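Local coordinates for biotin protein ligase-like protein of unknown function (Silicibacter sp., PDB 3BFM) that is of unknown function but resembles biotin protein ligases and belongs to the biotin/lipoate A/B protein ligase family, at residues L97-A111 with P120-W132. Residues are numbered along the deposited sequence; the frame is centred on the assembly and turned at random.
Sequences LRINGARCGRLRIAA and PDWLVVGLDLPLW
Arg-108 and Asp-128 form a salt bridge across an antiparallel beta hairpin at the heart of the mixed sheet of this biotin/lipoate ligase-like fold. NH2 of Arg-108 meets OD1 of Asp-128 at 3.2 Å, on its syn side but tilted well out of the carboxylate plane, with guanidinium and carboxylate planes turned 72° apart. The arginine bends at chi3 (-73°), bringing its NE to 3.0 Å from a water that accepts from it and also lies within hydrogen-bonding reach of Arg-106 O and Asp-128 OD1. Beneath these groups the backbones zip together: Arg-106 with Asp-128, Arg-108 with Gly-126 and Ala-110 with Val-124 each exchange two N-H...O bonds, the Arg-108 N to Gly-126 O bond being 2.7 Å long. Leu-107, Ile-109, Leu-123, Val-125 and Leu-127 line the reverse face, under helices 67-82 and 156-175. There, from strand 96-99 beyond strand 102-111, CD1 of Leu-97 reaches over to CD1 of Leu-127, 3.5 Å away. At the far end Trp-122 lays one ring face over the backbone of Ala-111, while its NE1 bonds to Glu-32. A serine in place of Trp-122 would probably uncover that backbone and leave Glu-32 without its indole donor. Ile-109 CD1 presses to 3.4 Å from Leu-123 CD2, closer than ordinary carbon contact.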
ATOM      1  N   LEU A  97       1.573  25.097   7.068  1.00 18.09           N
ATOM      2  CA  LEU A  97       1.976  24.492   8.320  1.00 15.90           C
ATOM      3  C   LEU A  97       2.474  25.576   9.256  1.00 18.66           C
ATOM      4  O   LEU A  97       3.045  26.542   8.795  1.00 17.07           O
ATOM      5  CB  LEU A  97       3.094  23.427   8.091  1.00 18.51           C
ATOM      6  CG  LEU A  97       2.693  22.192   7.294  1.00 22.38           C
ATOM      7  CD1 LEU A  97       3.913  21.278   6.866  1.00 19.84           C
ATOM      8  CD2 LEU A  97       1.680  21.366   8.083  1.00 23.50           C
ATOM      9  N   ARG A  98       2.276  25.403  10.558  1.00 19.57           N
ATOM     10  CA  ARG A  98       2.839  26.317  11.529  1.00 22.24           C
ATOM     11  C   ARG A  98       3.581  25.560  12.582  1.00 20.48           C
ATOM     12  O   ARG A  98       3.098  24.554  13.086  1.00 22.92           O
ATOM     13  CB  ARG A  98       1.764  27.171  12.205  1.00 23.88           C
ATOM     14  CG  ARG A  98       1.017  28.093  11.242  1.00 27.94           C
ATOM     15  CD  ARG A  98       0.565  29.376  11.903  1.00 30.77           C
ATOM     16  NE  ARG A  98       0.185  30.312  10.848  1.00 27.83           N
ATOM     17  CZ  ARG A  98       0.725  31.508  10.611  1.00 37.89           C
ATOM     18  NH1 ARG A  98       1.642  32.054  11.410  1.00 34.59           N
ATOM     19  NH2 ARG A  98       0.276  32.213   9.576  1.00 47.85           N
ATOM     20  N   ILE A  99       4.782  26.043  12.895  1.00 20.10           N
ATOM     21  CA  ILE A  99       5.591  25.443  13.948  1.00 21.37           C
ATOM     22  C   ILE A  99       5.871  26.534  14.955  1.00 21.09           C
ATOM     23  O   ILE A  99       6.339  27.612  14.577  1.00 23.77           O
ATOM     24  CB  ILE A  99       6.882  24.791  13.363  1.00 22.10           C
ATOM     25  CG1 ILE A  99       6.456  23.638  12.437  1.00 25.22           C
ATOM     26  CG2 ILE A  99       7.763  24.286  14.462  1.00 26.70           C
ATOM     27  CD1 ILE A  99       7.616  22.857  11.752  1.00 27.75           C
ATOM     28  N   ASN A 100       5.528  26.258  16.212  1.00 24.60           N
ATOM     29  CA  ASN A 100       5.555  27.264  17.287  1.00 24.25           C
ATOM     30  C   ASN A 100       4.920  28.581  16.852  1.00 25.33           C
ATOM     31  O   ASN A 100       5.432  29.660  17.141  1.00 29.70           O
ATOM     32  CB  ASN A 100       7.008  27.469  17.746  1.00 25.09           C
ATOM     33  CG  ASN A 100       7.648  26.197  18.292  1.00 25.03           C
ATOM     34  OD1 ASN A 100       7.003  25.383  18.949  1.00 27.87           O
ATOM     35  ND2 ASN A 100       8.933  26.024  18.015  1.00 32.13           N
ATOM     36  N   GLY A 101       3.797  28.493  16.141  1.00 25.18           N
ATOM     37  CA  GLY A 101       3.017  29.645  15.727  1.00 27.48           C
ATOM     38  C   GLY A 101       3.454  30.340  14.456  1.00 27.25           C
ATOM     39  O   GLY A 101       2.754  31.234  13.982  1.00 30.40           O
ATOM     40  N   ALA A 102       4.592  29.938  13.900  1.00 24.98           N
ATOM     41  CA  ALA A 102       5.166  30.562  12.715  1.00 24.68           C
ATOM     42  C   ALA A 102       5.010  29.691  11.477  1.00 25.03           C
ATOM     43  O   ALA A 102       5.204  28.481  11.529  1.00 21.48           O
ATOM     44  CB  ALA A 102       6.629  30.854  12.933  1.00 24.41           C
ATOM     45  N   ARG A 103       4.696  30.344  10.367  1.00 21.07           N
ATOM     46  CA  ARG A 103       4.548  29.688   9.078  1.00 21.38           C
ATOM     47  C   ARG A 103       5.863  29.030   8.709  1.00 24.28           C
ATOM     48  O   ARG A 103       6.907  29.668   8.745  1.00 22.21           O
ATOM     49  CB  ARG A 103       4.161  30.692   8.017  1.00 23.26           C
ATOM     50  CG  ARG A 103       4.028  30.157   6.622  1.00 21.07           C
ATOM     51  CD  ARG A 103       2.935  29.012   6.440  1.00 18.19           C
ATOM     52  NE  ARG A 103       3.073  28.531   5.079  1.00 22.49           N
ATOM     53  CZ  ARG A 103       2.559  29.112   4.007  1.00 27.27           C
ATOM     54  NH1 ARG A 103       1.747  30.165   4.103  1.00 27.15           N
ATOM     55  NH2 ARG A 103       2.849  28.622   2.820  1.00 24.09           N
ATOM     56  N   CYS A 104       5.792  27.739   8.390  1.00 23.19           N
ATOM     57  CA  CYS A 104       6.979  26.907   8.239  1.00 21.67           C
ATOM     58  C   CYS A 104       6.572  25.754   7.333  1.00 20.49           C
ATOM     59  O   CYS A 104       6.282  24.661   7.789  1.00 22.57           O
ATOM     60  CB  CYS A 104       7.454  26.388   9.586  1.00 21.09           C
ATOM     61  SG  CYS A 104       9.036  25.452   9.510  1.00 23.09           S
ATOM     62  N   GLY A 105       6.478  26.054   6.056  1.00 20.52           N
ATOM     63  CA  GLY A 105       6.118  25.036   5.069  1.00 20.86           C
ATOM     64  C   GLY A 105       4.642  24.908   4.793  1.00 20.33           C
ATOM     65  O   GLY A 105       3.801  25.674   5.285  1.00 16.74           O
ATOM     66  N   ARG A 106       4.309  23.924   3.982  1.00 15.89           N
ATOM     67  CA  ARG A 106       2.910  23.759   3.571  1.00 17.32           C
ATOM     68  C   ARG A 106       2.711  22.408   2.950  1.00 16.57           C
ATOM     69  O   ARG A 106       3.670  21.774   2.440  1.00 19.01           O
ATOM     70  CB  ARG A 106       2.508  24.811   2.560  1.00 16.97           C
ATOM     71  CG  ARG A 106       3.330  24.754   1.371  1.00 18.96           C
ATOM     72  CD  ARG A 106       2.882  25.661   0.255  1.00 27.05           C
ATOM     73  NE  ARG A 106       3.845  25.539  -0.837  1.00 34.69           N
ATOM     74  CZ  ARG A 106       3.745  26.177  -2.009  1.00 42.95           C
ATOM     75  NH1 ARG A 106       2.706  26.975  -2.260  1.00 39.31           N
ATOM     76  NH2 ARG A 106       4.690  26.001  -2.930  1.00 40.82           N
ATOM     77  N   LEU A 107       1.474  21.958   3.032  1.00 15.24           N
ATOM     78  CA  LEU A 107       0.979  20.842   2.256  1.00 14.86           C
ATOM     79  C   LEU A 107       0.183  21.359   1.068  1.00 18.96           C
ATOM     80  O   LEU A 107      -0.640  22.258   1.213  1.00 20.03           O
ATOM     81  CB  LEU A 107       0.081  19.949   3.100  1.00 17.91           C
ATOM     82  CG  LEU A 107       0.754  19.130   4.200  1.00 21.22           C
ATOM     83  CD1 LEU A 107      -0.331  18.642   5.218  1.00 31.86           C
ATOM     84  CD2 LEU A 107       1.534  17.966   3.644  1.00 27.17           C
ATOM     85  N   ARG A 108       0.390  20.769  -0.110  1.00 14.45           N
ATOM     86  CA  ARG A 108      -0.328  21.136  -1.322  1.00 17.06           C
ATOM     87  C   ARG A 108      -1.104  19.935  -1.787  1.00 15.21           C
ATOM     88  O   ARG A 108      -0.709  18.778  -1.493  1.00 16.62           O
ATOM     89  CB  ARG A 108       0.638  21.606  -2.438  1.00 19.43           C
ATOM     90  CG  ARG A 108       1.188  22.993  -2.163  1.00 27.65           C
ATOM     91  CD  ARG A 108       1.955  23.518  -3.341  1.00 27.72           C
ATOM     92  NE  ARG A 108       3.235  22.827  -3.443  1.00 30.23           N
ATOM     93  CZ  ARG A 108       4.054  22.914  -4.488  1.00 32.93           C
ATOM     94  NH1 ARG A 108       3.723  23.651  -5.538  1.00 28.95           N
ATOM     95  NH2 ARG A 108       5.205  22.253  -4.480  1.00 32.18           N
ATOM     96  N   ILE A 109      -2.156  20.196  -2.547  1.00 14.74           N
ATOM     97  CA  ILE A 109      -2.977  19.128  -3.099  1.00 13.71           C
ATOM     98  C   ILE A 109      -3.373  19.432  -4.551  1.00 14.13           C
ATOM     99  O   ILE A 109      -3.711  20.597  -4.871  1.00 13.60           O
ATOM    100  CB  ILE A 109      -4.221  18.854  -2.197  1.00 16.10           C
ATOM    101  CG1 ILE A 109      -5.021  17.713  -2.771  1.00 11.97           C
ATOM    102  CG2 ILE A 109      -5.162  20.093  -2.012  1.00 16.04           C
ATOM    103  CD1 ILE A 109      -5.855  16.974  -1.717  1.00 15.48           C
ATOM    104  N   ALA A 110      -3.341  18.384  -5.393  1.00 14.96           N
ATOM    105  CA  ALA A 110      -3.769  18.465  -6.789  1.00 18.55           C
ATOM    106  C   ALA A 110      -4.553  17.228  -7.095  1.00 16.75           C
ATOM    107  O   ALA A 110      -4.440  16.185  -6.423  1.00 16.58           O
ATOM    108  CB  ALA A 110      -2.576  18.575  -7.781  1.00 15.61           C
ATOM    109  N   ALA A 111      -5.385  17.338  -8.108  1.00 16.85           N
ATOM    110  CA  ALA A 111      -6.092  16.166  -8.578  1.00 17.92           C
ATOM    111  C   ALA A 111      -6.393  16.215 -10.089  1.00 20.39           C
ATOM    112  O   ALA A 111      -6.200  17.241 -10.735  1.00 20.17           O
ATOM    113  CB  ALA A 111      -7.377  15.975  -7.747  1.00 19.34           C
ATOM    114  N   PRO A 120     -11.863  11.373  -8.935  1.00 22.28           N
ATOM    115  CA  PRO A 120     -10.651  11.643  -9.694  1.00 19.51           C
ATOM    116  C   PRO A 120      -9.867  10.372 -10.043  1.00 22.28           C
ATOM    117  O   PRO A 120      -9.936   9.374  -9.325  1.00 22.15           O
ATOM    118  CB  PRO A 120      -9.846  12.603  -8.767  1.00 22.93           C
ATOM    119  CG  PRO A 120     -10.458  12.539  -7.433  1.00 20.27           C
ATOM    120  CD  PRO A 120     -11.723  11.690  -7.493  1.00 21.33           C
ATOM    121  N   ASP A 121      -9.112  10.397 -11.131  1.00 20.99           N
ATOM    122  CA  ASP A 121      -8.250   9.260 -11.474  1.00 22.17           C
ATOM    123  C   ASP A 121      -7.069   9.241 -10.534  1.00 22.99           C
ATOM    124  O   ASP A 121      -6.428   8.221 -10.363  1.00 25.14           O
ATOM    125  CB  ASP A 121      -7.722   9.386 -12.889  1.00 22.91           C
ATOM    126  CG  ASP A 121      -8.814   9.284 -13.964  1.00 31.80           C
ATOM    127  OD1 ASP A 121      -9.904   8.737 -13.699  1.00 35.96           O
ATOM    128  OD2 ASP A 121      -8.553   9.760 -15.090  1.00 43.50           O
ATOM    129  N   TRP A 122      -6.740  10.409  -9.983  1.00 19.52           N
ATOM    130  CA  TRP A 122      -5.595  10.532  -9.076  1.00 19.02           C
ATOM    131  C   TRP A 122      -5.682  11.780  -8.252  1.00 18.29           C
ATOM    132  O   TRP A 122      -6.316  12.754  -8.631  1.00 17.73           O
ATOM    133  CB  TRP A 122      -4.264  10.494  -9.822  1.00 19.00           C
ATOM    134  CG  TRP A 122      -4.094  11.551 -10.845  1.00 17.25           C
ATOM    135  CD1 TRP A 122      -4.300  11.414 -12.205  1.00 17.71           C
ATOM    136  CD2 TRP A 122      -3.634  12.904 -10.653  1.00 20.42           C
ATOM    137  NE1 TRP A 122      -4.030  12.579 -12.834  1.00 21.02           N
ATOM    138  CE2 TRP A 122      -3.619  13.514 -11.921  1.00 20.04           C
ATOM    139  CE3 TRP A 122      -3.273  13.665  -9.536  1.00 17.63           C
ATOM    140  CZ2 TRP A 122      -3.244  14.827 -12.100  1.00 22.09           C
ATOM    141  CZ3 TRP A 122      -2.881  14.974  -9.721  1.00 18.66           C
ATOM    142  CH2 TRP A 122      -2.883  15.544 -10.997  1.00 21.68           C
ATOM    143  N   LEU A 123      -4.955  11.748  -7.132  1.00 19.85           N
ATOM    144  CA  LEU A 123      -4.772  12.879  -6.276  1.00 18.66           C
ATOM    145  C   LEU A 123      -3.335  12.838  -5.747  1.00 16.90           C
ATOM    146  O   LEU A 123      -2.812  11.770  -5.489  1.00 16.48           O
ATOM    147  CB  LEU A 123      -5.773  12.777  -5.140  1.00 23.25           C
ATOM    148  CG  LEU A 123      -6.005  14.006  -4.286  1.00 30.33           C
ATOM    149  CD1 LEU A 123      -7.501  14.177  -3.940  1.00 33.76           C
ATOM    150  CD2 LEU A 123      -5.134  13.955  -3.020  1.00 38.11           C
ATOM    151  N   VAL A 124      -2.706  13.991  -5.623  1.00 17.38           N
ATOM    152  CA  VAL A 124      -1.341  14.073  -5.073  1.00 14.97           C
ATOM    153  C   VAL A 124      -1.328  15.061  -3.936  1.00 15.76           C
ATOM    154  O   VAL A 124      -1.904  16.145  -4.057  1.00 18.44           O
ATOM    155  CB  VAL A 124      -0.320  14.549  -6.147  1.00 16.44           C
ATOM    156  CG1 VAL A 124       1.035  14.906  -5.534  1.00 17.70           C
ATOM    157  CG2 VAL A 124      -0.180  13.486  -7.254  1.00 13.02           C
ATOM    158  N   VAL A 125      -0.704  14.669  -2.828  1.00 17.17           N
ATOM    159  CA  VAL A 125      -0.438  15.585  -1.713  1.00 15.16           C
ATOM    160  C   VAL A 125       1.044  15.819  -1.583  1.00 15.80           C
ATOM    161  O   VAL A 125       1.819  14.874  -1.499  1.00 15.34           O
ATOM    162  CB  VAL A 125      -1.009  15.038  -0.386  1.00 14.45           C
ATOM    163  CG1 VAL A 125      -0.592  15.931   0.776  1.00 17.16           C
ATOM    164  CG2 VAL A 125      -2.484  14.939  -0.513  1.00 18.88           C
ATOM    165  N   GLY A 126       1.450  17.076  -1.539  1.00 15.68           N
ATOM    166  CA  GLY A 126       2.858  17.409  -1.461  1.00 19.31           C
ATOM    167  C   GLY A 126       3.190  18.138  -0.186  1.00 18.53           C
ATOM    168  O   GLY A 126       2.373  18.934   0.295  1.00 23.08           O
ATOM    169  N   LEU A 127       4.370  17.842   0.356  1.00 16.10           N
ATOM    170  CA  LEU A 127       4.901  18.496   1.521  1.00 14.04           C
ATOM    171  C   LEU A 127       6.110  19.339   1.079  1.00 16.84           C
ATOM    172  O   LEU A 127       6.957  18.862   0.308  1.00 15.14           O
ATOM    173  CB  LEU A 127       5.337  17.416   2.543  1.00 15.99           C
ATOM    174  CG  LEU A 127       6.097  17.929   3.762  1.00 17.28           C
ATOM    175  CD1 LEU A 127       5.192  18.878   4.595  1.00 15.66           C
ATOM    176  CD2 LEU A 127       6.671  16.774   4.654  1.00 17.13           C
ATOM    177  N   ASP A 128       6.146  20.607   1.500  1.00 15.32           N
ATOM    178  CA  ASP A 128       7.343  21.430   1.367  1.00 18.09           C
ATOM    179  C   ASP A 128       7.690  21.943   2.782  1.00 16.53           C
ATOM    180  O   ASP A 128       6.866  22.573   3.433  1.00 22.06           O
ATOM    181  CB  ASP A 128       7.107  22.588   0.423  1.00 20.88           C
ATOM    182  CG  ASP A 128       7.088  22.170  -1.056  1.00 33.09           C
ATOM    183  OD1 ASP A 128       6.154  21.463  -1.496  1.00 44.94           O
ATOM    184  OD2 ASP A 128       8.003  22.598  -1.794  1.00 50.74           O
ATOM    185  N   LEU A 129       8.893  21.635   3.260  1.00 17.96           N
ATOM    186  CA  LEU A 129       9.263  22.011   4.594  1.00 16.51           C
ATOM    187  C   LEU A 129      10.664  22.605   4.593  1.00 17.37           C
ATOM    188  O   LEU A 129      11.647  21.906   4.255  1.00 17.00           O
ATOM    189  CB  LEU A 129       9.185  20.792   5.537  1.00 16.61           C
ATOM    190  CG  LEU A 129       9.457  20.962   7.028  1.00 15.79           C
ATOM    191  CD1 LEU A 129       8.279  21.708   7.691  1.00 20.46           C
ATOM    192  CD2 LEU A 129       9.704  19.621   7.785  1.00 18.05           C
ATOM    193  N   PRO A 130      10.761  23.887   4.962  1.00 15.51           N
ATOM    194  CA  PRO A 130      12.083  24.461   5.150  1.00 18.85           C
ATOM    195  C   PRO A 130      12.781  23.955   6.383  1.00 16.23           C
ATOM    196  O   PRO A 130      12.188  23.870   7.427  1.00 16.42           O
ATOM    197  CB  PRO A 130      11.792  25.947   5.271  1.00 18.81           C
ATOM    198  CG  PRO A 130      10.416  26.039   5.812  1.00 21.02           C
ATOM    199  CD  PRO A 130       9.686  24.861   5.255  1.00 19.63           C
ATOM    200  N   LEU A 131      14.061  23.615   6.243  1.00 16.46           N
ATOM    201  CA  LEU A 131      14.843  23.061   7.345  1.00 17.12           C
ATOM    202  C   LEU A 131      15.733  24.145   7.936  1.00 17.56           C
ATOM    203  O   LEU A 131      15.788  24.280   9.143  1.00 19.90           O
ATOM    204  CB  LEU A 131      15.664  21.897   6.852  1.00 20.01           C
ATOM    205  CG  LEU A 131      14.854  20.719   6.303  1.00 18.21           C
ATOM    206  CD1 LEU A 131      15.853  19.649   5.766  1.00 23.03           C
ATOM    207  CD2 LEU A 131      13.926  20.106   7.330  1.00 15.80           C
ATOM    208  N   TRP A 132      16.421  24.894   7.087  1.00 15.50           N
ATOM    209  CA  TRP A 132      17.108  26.125   7.481  1.00 17.52           C
ATOM    210  C   TRP A 132      16.518  27.285   6.686  1.00 20.26           C
ATOM    211  O   TRP A 132      16.010  27.080   5.588  1.00 20.64           O
ATOM    212  CB  TRP A 132      18.578  26.039   7.117  1.00 19.94           C
ATOM    213  CG  TRP A 132      19.302  24.990   7.883  1.00 19.77           C
ATOM    214  CD1 TRP A 132      19.875  23.877   7.371  1.00 24.19           C
ATOM    215  CD2 TRP A 132      19.574  24.971   9.292  1.00 23.32           C
ATOM    216  NE1 TRP A 132      20.471  23.171   8.366  1.00 22.63           N
ATOM    217  CE2 TRP A 132      20.300  23.821   9.550  1.00 16.05           C
ATOM    218  CE3 TRP A 132      19.281  25.831  10.357  1.00 19.31           C
ATOM    219  CZ2 TRP A 132      20.719  23.467  10.848  1.00 20.94           C
ATOM    220  CZ3 TRP A 132      19.686  25.490  11.632  1.00 25.56           C
ATOM    221  CH2 TRP A 132      20.403  24.314  11.867  1.00 23.60           C
TER
HETATM  222  O   HOH W   1       3.768  21.569  -0.785  1.00 35.97           O